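Local coordinates for DUF305 domain-containing protein (Deinococcus radiodurans R1, PDB 3BT5), which is of unknown function but folds as a helical bundle of the ferritin-like DUF305 family, at residues V14-L28 and Q54-W68. Residues are numbered along the deposited sequence; the frame is centred on the assembly and turned at random. Where two conformers were deposited one is given.
Sequences VQFVQHMLQHHAQAL and QREQMRQMEAMLGRW
His24 of helix 11-37 packs as a knob among Gln54, Gln57, Met58 and Met61 of helix 41-68, in an antiparallel pair of a ferritin-like helical bundle. Its NE2 donates a nearly straight hydrogen bond to Gln57 OE1 (2.8 Å, 172°). The acceptor lies close to the ring plane, and the bond uses an in-plane lone pair of the amide. Met61 CE lies over one face in a CH-pi contact, 3.5 Å from His24 CD2. A bend at chi2 (-87°) folds the Gln54 amide over the opposite face. Met61 and Gln54 each have a second conformer, so these two placements hold for one conformer only. An alanine in place of His24 would probably leave Gln57 OE1 without this donor.

Farther along, Leu21 fits among Met58, Met61, Glu62 and Leu65, with CD1 3.8 Å from Met58 CB. Val17 fills the next hole; its CG1 meets Leu65 CG and its CG2 reaches Trp68 CH2, both at 3.8 Å. The segment axes approach to 9.3 Å. Helix 132-158 touches Gln57 through Ile141 and Thr144, and Trp68 NE1 is hydrogen-bonded to Glu133 OE2. A water oxygen lies 2.7 Å from His24 ND1; it is hydrogen-bonded to His23 ND1 and donates a weak 3.4 Å bond to Gln54 OE1.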
ATOM      1  N   VAL A  14      -5.801 -15.538   6.974  1.00 15.00           N
ATOM      2  CA  VAL A  14      -6.408 -15.435   5.647  1.00 15.84           C
ATOM      3  C   VAL A  14      -6.931 -14.006   5.424  1.00 14.71           C
ATOM      4  O   VAL A  14      -6.657 -13.380   4.386  1.00 15.01           O
ATOM      5  CB  VAL A  14      -7.538 -16.461   5.483  1.00 16.02           C
ATOM      6  CG1 VAL A  14      -8.301 -16.231   4.163  1.00 18.95           C
ATOM      7  CG2 VAL A  14      -6.959 -17.879   5.539  1.00 18.75           C
ATOM      8  N   GLN A  15      -7.668 -13.475   6.397  1.00 14.65           N
ATOM      9  CA  GLN A  15      -8.209 -12.133   6.218  1.00 15.11           C
ATOM     10  C   GLN A  15      -7.093 -11.089   6.093  1.00 13.32           C
ATOM     11  O   GLN A  15      -7.194 -10.141   5.299  1.00 13.74           O
ATOM     12  CB  GLN A  15      -9.110 -11.760   7.394  1.00 16.88           C
ATOM     13  CG  GLN A  15      -9.527 -10.270   7.325  1.00 21.38           C
ATOM     14  CD  GLN A  15     -10.306  -9.799   8.545  1.00 22.41           C
ATOM     15  OE1 GLN A  15      -9.741  -9.520   9.599  1.00 27.01           O
ATOM     16  NE2 GLN A  15     -11.609  -9.734   8.402  1.00 23.12           N
ATOM     17  N   PHE A  16      -6.034 -11.248   6.881  1.00 13.70           N
ATOM     18  CA  PHE A  16      -4.903 -10.316   6.830  1.00 13.81           C
ATOM     19  C   PHE A  16      -4.325 -10.262   5.415  1.00 13.11           C
ATOM     20  O   PHE A  16      -4.134  -9.188   4.837  1.00 13.68           O
ATOM     21  CB  PHE A  16      -3.812 -10.741   7.821  1.00 15.46           C
ATOM     22  CG  PHE A  16      -2.544  -9.987   7.655  1.00 16.74           C
ATOM     23  CD1 PHE A  16      -2.478  -8.639   8.007  1.00 17.34           C
ATOM     24  CD2 PHE A  16      -1.434 -10.603   7.110  1.00 20.43           C
ATOM     25  CE1 PHE A  16      -1.299  -7.922   7.798  1.00 19.35           C
ATOM     26  CE2 PHE A  16      -0.256  -9.909   6.905  1.00 20.76           C
ATOM     27  CZ  PHE A  16      -0.186  -8.560   7.267  1.00 20.80           C
ATOM     28  N   VAL A  17      -4.058 -11.424   4.828  1.00 12.98           N
ATOM     29  CA  VAL A  17      -3.484 -11.454   3.489  1.00 12.87           C
ATOM     30  C   VAL A  17      -4.478 -10.922   2.458  1.00 12.98           C
ATOM     31  O   VAL A  17      -4.102 -10.148   1.560  1.00 13.83           O
ATOM     32  CB  VAL A  17      -2.946 -12.866   3.154  1.00 13.96           C
ATOM     33  CG1 VAL A  17      -2.415 -12.931   1.707  1.00 15.88           C
ATOM     34  CG2 VAL A  17      -1.815 -13.216   4.132  1.00 16.23           C
ATOM     35  N   GLN A  18      -5.746 -11.308   2.570  1.00 12.96           N
ATOM     36  CA  GLN A  18      -6.742 -10.797   1.622  1.00 13.72           C
ATOM     37  C   GLN A  18      -6.807  -9.267   1.681  1.00 13.57           C
ATOM     38  O   GLN A  18      -6.838  -8.578   0.648  1.00 14.74           O
ATOM     39  CB  GLN A  18      -8.116 -11.370   1.932  1.00 14.92           C
ATOM     40  CG  GLN A  18      -8.241 -12.843   1.563  1.00 15.39           C
ATOM     41  CD  GLN A  18      -9.556 -13.439   2.075  1.00 17.02           C
ATOM     42  OE1 GLN A  18     -10.091 -13.005   3.110  1.00 18.22           O
ATOM     43  NE2 GLN A  18     -10.059 -14.461   1.383  1.00 19.10           N
ATOM     44  N   HIS A  19      -6.866  -8.730   2.897  1.00 13.34           N
ATOM     45  CA  HIS A  19      -6.954  -7.282   3.037  1.00 13.75           C
ATOM     46  C   HIS A  19      -5.699  -6.582   2.586  1.00 13.46           C
ATOM     47  O   HIS A  19      -5.771  -5.516   1.930  1.00 13.79           O
ATOM     48  CB  HIS A  19      -7.220  -6.906   4.472  1.00 15.36           C
ATOM     49  CG  HIS A  19      -8.640  -7.106   4.888  1.00 15.99           C
ATOM     50  ND1 HIS A  19      -9.042  -6.984   6.203  1.00 20.34           N
ATOM     51  CD2 HIS A  19      -9.751  -7.388   4.173  1.00 20.35           C
ATOM     52  CE1 HIS A  19     -10.347  -7.194   6.277  1.00 23.37           C
ATOM     53  NE2 HIS A  19     -10.804  -7.447   5.064  1.00 22.98           N
ATOM     54  N   MET A  20      -4.529  -7.140   2.912  1.00 12.59           N
ATOM     55  CA  MET A  20      -3.289  -6.466   2.527  0.70 12.08           C
ATOM     56  C   MET A  20      -3.097  -6.484   1.015  1.00 12.20           C
ATOM     57  O   MET A  20      -2.519  -5.563   0.448  1.00 13.19           O
ATOM     58  CB  MET A  20      -2.091  -7.099   3.227  0.70 13.94           C
ATOM     59  CG  MET A  20      -0.842  -6.297   3.104  0.70 14.28           C
ATOM     60  SD  MET A  20      -0.933  -4.621   3.807  0.70 15.82           S
ATOM     61  CE  MET A  20      -1.157  -5.033   5.541  0.70 18.95           C
ATOM     62  N   LEU A  21      -3.601  -7.524   0.347  1.00 12.22           N
ATOM     63  CA  LEU A  21      -3.445  -7.586  -1.104  1.00 14.04           C
ATOM     64  C   LEU A  21      -4.221  -6.418  -1.725  1.00 13.44           C
ATOM     65  O   LEU A  21      -3.720  -5.736  -2.630  1.00 15.38           O
ATOM     66  CB  LEU A  21      -3.915  -8.945  -1.620  1.00 14.35           C
ATOM     67  CG  LEU A  21      -3.854  -9.160  -3.134  1.00 15.04           C
ATOM     68  CD1 LEU A  21      -2.461  -8.957  -3.673  1.00 16.14           C
ATOM     69  CD2 LEU A  21      -4.342 -10.582  -3.439  1.00 16.95           C
ATOM     70  N   GLN A  22      -5.433  -6.174  -1.245  1.00 13.82           N
ATOM     71  CA  GLN A  22      -6.212  -5.057  -1.769  1.00 14.92           C
ATOM     72  C   GLN A  22      -5.595  -3.712  -1.363  1.00 14.39           C
ATOM     73  O   GLN A  22      -5.610  -2.722  -2.123  1.00 15.20           O
ATOM     74  CB  GLN A  22      -7.638  -5.134  -1.215  1.00 18.95           C
ATOM     75  CG  GLN A  22      -8.471  -6.241  -1.806  1.00 22.87           C
ATOM     76  CD  GLN A  22      -9.906  -6.155  -1.316  1.00 26.51           C
ATOM     77  OE1 GLN A  22     -10.524  -5.082  -1.328  1.00 27.79           O
ATOM     78  NE2 GLN A  22     -10.424  -7.260  -0.841  1.00 29.06           N
ATOM     79  N   HIS A  23      -5.071  -3.651  -0.154  1.00 13.76           N
ATOM     80  CA  HIS A  23      -4.436  -2.417   0.338  1.00 12.63           C
ATOM     81  C   HIS A  23      -3.226  -2.073  -0.551  1.00 14.42           C
ATOM     82  O   HIS A  23      -3.082  -0.935  -1.037  1.00 15.13           O
ATOM     83  CB  HIS A  23      -4.001  -2.671   1.773  1.00 13.68           C
ATOM     84  CG  HIS A  23      -3.789  -1.430   2.587  1.00 14.77           C
ATOM     85  ND1 HIS A  23      -2.626  -0.681   2.571  1.00 18.40           N
ATOM     86  CD2 HIS A  23      -4.615  -0.819   3.470  1.00 15.37           C
ATOM     87  CE1 HIS A  23      -2.753   0.343   3.391  1.00 15.14           C
ATOM     88  NE2 HIS A  23      -3.951   0.279   3.953  1.00 15.43           N
ATOM     89  N   HIS A  24      -2.363  -3.060  -0.813  1.00 14.67           N
ATOM     90  CA  HIS A  24      -1.226  -2.828  -1.685  1.00 14.30           C
ATOM     91  C   HIS A  24      -1.674  -2.422  -3.079  1.00 14.54           C
ATOM     92  O   HIS A  24      -1.016  -1.575  -3.729  1.00 15.98           O
ATOM     93  CB  HIS A  24      -0.395  -4.102  -1.794  1.00 14.24           C
ATOM     94  CG  HIS A  24       0.677  -4.240  -0.753  1.00 15.52           C
ATOM     95  ND1 HIS A  24       0.496  -3.933   0.583  1.00 19.03           N
ATOM     96  CD2 HIS A  24       1.952  -4.688  -0.872  1.00 17.33           C
ATOM     97  CE1 HIS A  24       1.626  -4.171   1.235  1.00 20.30           C
ATOM     98  NE2 HIS A  24       2.518  -4.638   0.376  1.00 18.11           N
ATOM     99  N   ALA A  25      -2.733  -3.041  -3.591  1.00 14.32           N
ATOM    100  CA  ALA A  25      -3.160  -2.722  -4.945  1.00 15.21           C
ATOM    101  C   ALA A  25      -3.433  -1.234  -5.104  1.00 14.74           C
ATOM    102  O   ALA A  25      -3.200  -0.656  -6.185  1.00 16.43           O
ATOM    103  CB  ALA A  25      -4.382  -3.516  -5.339  1.00 16.84           C
ATOM    104  N   GLN A  26      -3.936  -0.592  -4.046  1.00 14.45           N
ATOM    105  CA  GLN A  26      -4.256   0.824  -4.181  1.00 15.64           C
ATOM    106  C   GLN A  26      -2.997   1.682  -4.392  1.00 16.40           C
ATOM    107  O   GLN A  26      -3.064   2.753  -5.011  1.00 16.39           O
ATOM    108  CB  GLN A  26      -5.041   1.371  -3.000  1.00 14.91           C
ATOM    109  CG  GLN A  26      -5.493   2.805  -3.286  1.00 19.26           C
ATOM    110  CD  GLN A  26      -6.214   3.423  -2.130  1.00 14.41           C
ATOM    111  OE1 GLN A  26      -5.627   3.660  -1.078  1.00 17.07           O
ATOM    112  NE2 GLN A  26      -7.459   3.751  -2.346  1.00 19.42           N
ATOM    113  N   ALA A  27      -1.864   1.236  -3.868  1.00 16.56           N
ATOM    114  CA  ALA A  27      -0.626   1.994  -4.067  1.00 17.64           C
ATOM    115  C   ALA A  27      -0.370   2.184  -5.567  1.00 18.70           C
ATOM    116  O   ALA A  27       0.166   3.198  -6.009  1.00 18.45           O
ATOM    117  CB  ALA A  27       0.574   1.295  -3.366  1.00 21.25           C
ATOM    118  N   LEU A  28      -0.738   1.178  -6.358  1.00 19.02           N
ATOM    119  CA  LEU A  28      -0.590   1.260  -7.807  1.00 20.94           C
ATOM    120  C   LEU A  28      -1.510   2.337  -8.418  1.00 21.05           C
ATOM    121  O   LEU A  28      -1.091   3.060  -9.330  1.00 25.50           O
ATOM    122  CB  LEU A  28      -0.837  -0.116  -8.430  1.00 23.40           C
ATOM    123  CG  LEU A  28       0.264  -1.188  -8.440  1.00 33.44           C
ATOM    124  CD1 LEU A  28       1.309  -1.111  -7.343  1.00 27.55           C
ATOM    125  CD2 LEU A  28      -0.300  -2.619  -8.572  1.00 25.43           C
ATOM    126  N   GLN A  54       5.653  -2.645  -3.952  1.00 17.07           N
ATOM    127  CA  GLN A  54       4.320  -3.128  -3.591  0.70 16.54           C
ATOM    128  C   GLN A  54       3.954  -4.343  -4.441  1.00 16.56           C
ATOM    129  O   GLN A  54       3.396  -5.318  -3.934  1.00 17.35           O
ATOM    130  CB  GLN A  54       3.282  -2.013  -3.755  0.70 16.45           C
ATOM    131  CG  GLN A  54       3.425  -0.850  -2.762  0.70 21.26           C
ATOM    132  CD  GLN A  54       2.677  -1.100  -1.446  0.70 23.16           C
ATOM    133  OE1 GLN A  54       1.439  -1.053  -1.390  0.70 23.25           O
ATOM    134  NE2 GLN A  54       3.423  -1.362  -0.386  0.70 26.34           N
ATOM    135  N   ARG A  55       4.277  -4.302  -5.738  1.00 16.29           N
ATOM    136  CA  ARG A  55       3.961  -5.443  -6.593  1.00 16.40           C
ATOM    137  C   ARG A  55       4.692  -6.731  -6.169  1.00 16.21           C
ATOM    138  O   ARG A  55       4.129  -7.825  -6.255  1.00 17.87           O
ATOM    139  CB  ARG A  55       4.251  -5.101  -8.060  1.00 17.79           C
ATOM    140  CG  ARG A  55       3.197  -4.195  -8.652  1.00 18.64           C
ATOM    141  CD  ARG A  55       3.566  -3.721 -10.045  1.00 21.89           C
ATOM    142  NE  ARG A  55       3.605  -4.832 -10.986  1.00 23.28           N
ATOM    143  CZ  ARG A  55       3.665  -4.681 -12.303  1.00 27.61           C
ATOM    144  NH1 ARG A  55       3.655  -3.458 -12.819  1.00 30.74           N
ATOM    145  NH2 ARG A  55       3.719  -5.747 -13.103  1.00 28.83           N
ATOM    146  N   GLU A  56       5.941  -6.609  -5.728  1.00 17.70           N
ATOM    147  CA  GLU A  56       6.689  -7.781  -5.268  1.00 17.36           C
ATOM    148  C   GLU A  56       5.967  -8.429  -4.095  1.00 18.92           C
ATOM    149  O   GLU A  56       5.823  -9.649  -4.027  1.00 18.96           O
ATOM    150  CB  GLU A  56       8.093  -7.378  -4.837  1.00 21.09           C
ATOM    151  CG  GLU A  56       8.961  -8.557  -4.401  1.00 24.81           C
ATOM    152  CD  GLU A  56      10.282  -8.127  -3.742  1.00 33.08           C
ATOM    153  OE1 GLU A  56      10.635  -6.927  -3.787  1.00 41.02           O
ATOM    154  OE2 GLU A  56      10.969  -9.004  -3.169  1.00 44.60           O
ATOM    155  N   GLN A  57       5.471  -7.615  -3.171  1.00 16.85           N
ATOM    156  CA  GLN A  57       4.748  -8.184  -2.055  1.00 16.96           C
ATOM    157  C   GLN A  57       3.370  -8.721  -2.461  1.00 14.69           C
ATOM    158  O   GLN A  57       2.914  -9.739  -1.921  1.00 15.21           O
ATOM    159  CB  GLN A  57       4.656  -7.150  -0.937  1.00 18.52           C
ATOM    160  CG  GLN A  57       6.035  -7.018  -0.260  1.00 21.77           C
ATOM    161  CD  GLN A  57       6.165  -5.870   0.706  1.00 24.09           C
ATOM    162  OE1 GLN A  57       5.205  -5.144   0.980  1.00 23.41           O
ATOM    163  NE2 GLN A  57       7.376  -5.699   1.248  1.00 25.83           N
ATOM    164  N   MET A  58       2.717  -8.083  -3.437  1.00 14.65           N
ATOM    165  CA  MET A  58       1.457  -8.608  -3.942  1.00 14.10           C
ATOM    166  C   MET A  58       1.662  -9.986  -4.539  1.00 15.09           C
ATOM    167  O   MET A  58       0.824 -10.866  -4.338  1.00 14.97           O
ATOM    168  CB  MET A  58       0.861  -7.678  -4.992  1.00 14.95           C
ATOM    169  CG  MET A  58       0.415  -6.365  -4.354  1.00 14.68           C
ATOM    170  SD  MET A  58      -0.122  -5.152  -5.618  1.00 18.78           S
ATOM    171  CE  MET A  58      -1.685  -5.871  -6.099  1.00 21.17           C
ATOM    172  N   ARG A  59       2.742 -10.191  -5.297  1.00 15.28           N
ATOM    173  CA  ARG A  59       2.947 -11.522  -5.875  1.00 15.16           C
ATOM    174  C   ARG A  59       3.063 -12.588  -4.780  1.00 15.11           C
ATOM    175  O   ARG A  59       2.585 -13.741  -4.947  1.00 15.66           O
ATOM    176  CB  ARG A  59       4.206 -11.522  -6.743  1.00 16.70           C
ATOM    177  CG  ARG A  59       4.032 -10.708  -8.039  1.00 17.28           C
ATOM    178  CD  ARG A  59       5.135 -10.981  -9.066  1.00 20.90           C
ATOM    179  NE  ARG A  59       6.473 -10.743  -8.546  1.00 22.30           N
ATOM    180  CZ  ARG A  59       7.069  -9.551  -8.495  1.00 23.27           C
ATOM    181  NH1 ARG A  59       6.442  -8.454  -8.926  1.00 22.89           N
ATOM    182  NH2 ARG A  59       8.317  -9.455  -8.024  1.00 27.93           N
ATOM    183  N   GLN A  60       3.738 -12.245  -3.682  1.00 15.45           N
ATOM    184  CA  GLN A  60       3.875 -13.172  -2.550  1.00 16.32           C
ATOM    185  C   GLN A  60       2.525 -13.457  -1.915  1.00 15.82           C
ATOM    186  O   GLN A  60       2.233 -14.596  -1.531  1.00 16.98           O
ATOM    187  CB  GLN A  60       4.793 -12.580  -1.477  1.00 19.09           C
ATOM    188  CG  GLN A  60       6.247 -12.396  -1.877  1.00 24.85           C
ATOM    189  CD  GLN A  60       7.079 -11.906  -0.712  1.00 30.04           C
ATOM    190  OE1 GLN A  60       7.059 -12.498   0.379  1.00 39.28           O
ATOM    191  NE2 GLN A  60       7.802 -10.812  -0.921  1.00 37.62           N
ATOM    192  N   MET A  61       1.709 -12.422  -1.754  1.00 14.46           N
ATOM    193  CA  MET A  61       0.383 -12.596  -1.178  0.70 14.44           C
ATOM    194  C   MET A  61      -0.537 -13.423  -2.056  1.00 13.71           C
ATOM    195  O   MET A  61      -1.301 -14.272  -1.566  1.00 14.71           O
ATOM    196  CB  MET A  61      -0.240 -11.226  -0.930  0.70 13.85           C
ATOM    197  CG  MET A  61       0.526 -10.486   0.156  0.70 15.08           C
ATOM    198  SD  MET A  61      -0.303  -9.011   0.713  0.70 18.74           S
ATOM    199  CE  MET A  61       0.579  -7.817  -0.200  0.70 16.79           C
ATOM    200  N   GLU A  62      -0.482 -13.171  -3.369  1.00 14.33           N
ATOM    201  CA  GLU A  62      -1.266 -13.963  -4.317  1.00 15.26           C
ATOM    202  C   GLU A  62      -0.877 -15.439  -4.212  1.00 15.63           C
ATOM    203  O   GLU A  62      -1.736 -16.326  -4.214  1.00 16.02           O
ATOM    204  CB  GLU A  62      -1.021 -13.432  -5.743  1.00 15.09           C
ATOM    205  CG  GLU A  62      -1.769 -12.117  -5.973  1.00 15.17           C
ATOM    206  CD  GLU A  62      -1.258 -11.278  -7.146  1.00 15.92           C
ATOM    207  OE1 GLU A  62      -0.127 -11.499  -7.667  1.00 16.65           O
ATOM    208  OE2 GLU A  62      -1.996 -10.350  -7.544  1.00 20.27           O
ATOM    209  N   ALA A  63       0.423 -15.698  -4.134  1.00 15.59           N
ATOM    210  CA  ALA A  63       0.887 -17.090  -4.059  1.00 16.37           C
ATOM    211  C   ALA A  63       0.380 -17.753  -2.780  1.00 16.84           C
ATOM    212  O   ALA A  63      -0.037 -18.900  -2.787  1.00 17.88           O
ATOM    213  CB  ALA A  63       2.396 -17.141  -4.114  1.00 18.90           C
ATOM    214  N   MET A  64       0.401 -17.005  -1.682  0.70 16.84           N
ATOM    215  CA  MET A  64      -0.086 -17.522  -0.410  0.70 17.78           C
ATOM    216  C   MET A  64      -1.556 -17.911  -0.496  0.70 18.50           C
ATOM    217  O   MET A  64      -1.952 -18.981  -0.050  0.70 19.33           O
ATOM    218  CB  MET A  64       0.069 -16.446   0.646  0.70 22.80           C
ATOM    219  CG  MET A  64       0.892 -16.904   1.780  0.70 20.25           C
ATOM    220  SD  MET A  64       1.253 -15.609   2.962  0.70 21.04           S
ATOM    221  CE  MET A  64       3.042 -15.592   2.876  0.70 20.15           C
ATOM    222  N   LEU A  65      -2.379 -17.004  -1.025  1.00 17.27           N
ATOM    223  CA  LEU A  65      -3.794 -17.276  -1.138  1.00 18.16           C
ATOM    224  C   LEU A  65      -3.988 -18.488  -2.061  1.00 18.07           C
ATOM    225  O   LEU A  65      -4.781 -19.362  -1.762  1.00 20.98           O
ATOM    226  CB  LEU A  65      -4.556 -16.071  -1.641  1.00 19.16           C
ATOM    227  CG  LEU A  65      -4.579 -14.877  -0.671  1.00 17.69           C
ATOM    228  CD1 LEU A  65      -5.409 -13.786  -1.332  1.00 21.92           C
ATOM    229  CD2 LEU A  65      -5.198 -15.276   0.662  1.00 18.54           C
ATOM    230  N   GLY A  66      -3.259 -18.531  -3.167  1.00 17.23           N
ATOM    231  CA  GLY A  66      -3.350 -19.696  -4.059  1.00 18.44           C
ATOM    232  C   GLY A  66      -3.006 -21.008  -3.364  1.00 19.41           C
ATOM    233  O   GLY A  66      -3.725 -22.025  -3.517  1.00 22.33           O
ATOM    234  N   ARG A  67      -1.896 -21.016  -2.632  1.00 19.10           N
ATOM    235  CA  ARG A  67      -1.489 -22.232  -1.901  1.00 21.04           C
ATOM    236  C   ARG A  67      -2.512 -22.653  -0.864  1.00 21.60           C
ATOM    237  O   ARG A  67      -2.725 -23.855  -0.633  1.00 26.87           O
ATOM    238  CB  ARG A  67      -0.133 -22.058  -1.206  1.00 21.39           C
ATOM    239  CG  ARG A  67       1.042 -21.915  -2.147  1.00 22.72           C
ATOM    240  CD  ARG A  67       2.376 -22.090  -1.405  1.00 24.88           C
ATOM    241  NE  ARG A  67       2.614 -21.044  -0.402  1.00 25.67           N
ATOM    242  CZ  ARG A  67       3.198 -19.876  -0.663  1.00 26.27           C
ATOM    243  NH1 ARG A  67       3.582 -19.583  -1.901  1.00 28.60           N
ATOM    244  NH2 ARG A  67       3.394 -18.995   0.312  1.00 25.14           N
ATOM    245  N   TRP A  68      -3.129 -21.668  -0.216  1.00 21.97           N
ATOM    246  CA  TRP A  68      -4.086 -21.958   0.851  1.00 21.14           C
ATOM    247  C   TRP A  68      -5.438 -22.337   0.278  1.00 24.58           C
ATOM    248  O   TRP A  68      -6.338 -22.763   1.015  1.00 26.80           O
ATOM    249  CB  TRP A  68      -4.272 -20.723   1.741  1.00 20.49           C
ATOM    250  CG  TRP A  68      -3.048 -20.334   2.462  1.00 19.70           C
ATOM    251  CD1 TRP A  68      -1.904 -21.070   2.624  1.00 21.32           C
ATOM    252  CD2 TRP A  68      -2.834 -19.092   3.152  1.00 16.94           C
ATOM    253  NE1 TRP A  68      -0.989 -20.364   3.368  1.00 22.05           N
ATOM    254  CE2 TRP A  68      -1.535 -19.145   3.706  1.00 20.22           C
ATOM    255  CE3 TRP A  68      -3.612 -17.940   3.343  1.00 17.87           C
ATOM    256  CZ2 TRP A  68      -0.999 -18.103   4.446  1.00 21.18           C
ATOM    257  CZ3 TRP A  68      -3.065 -16.880   4.077  1.00 18.58           C
ATOM    258  CH2 TRP A  68      -1.774 -16.969   4.621  1.00 20.82           C
TER
HETATM  259  O   HOH W   1      -0.217  -1.542   1.550  1.00 20.73           O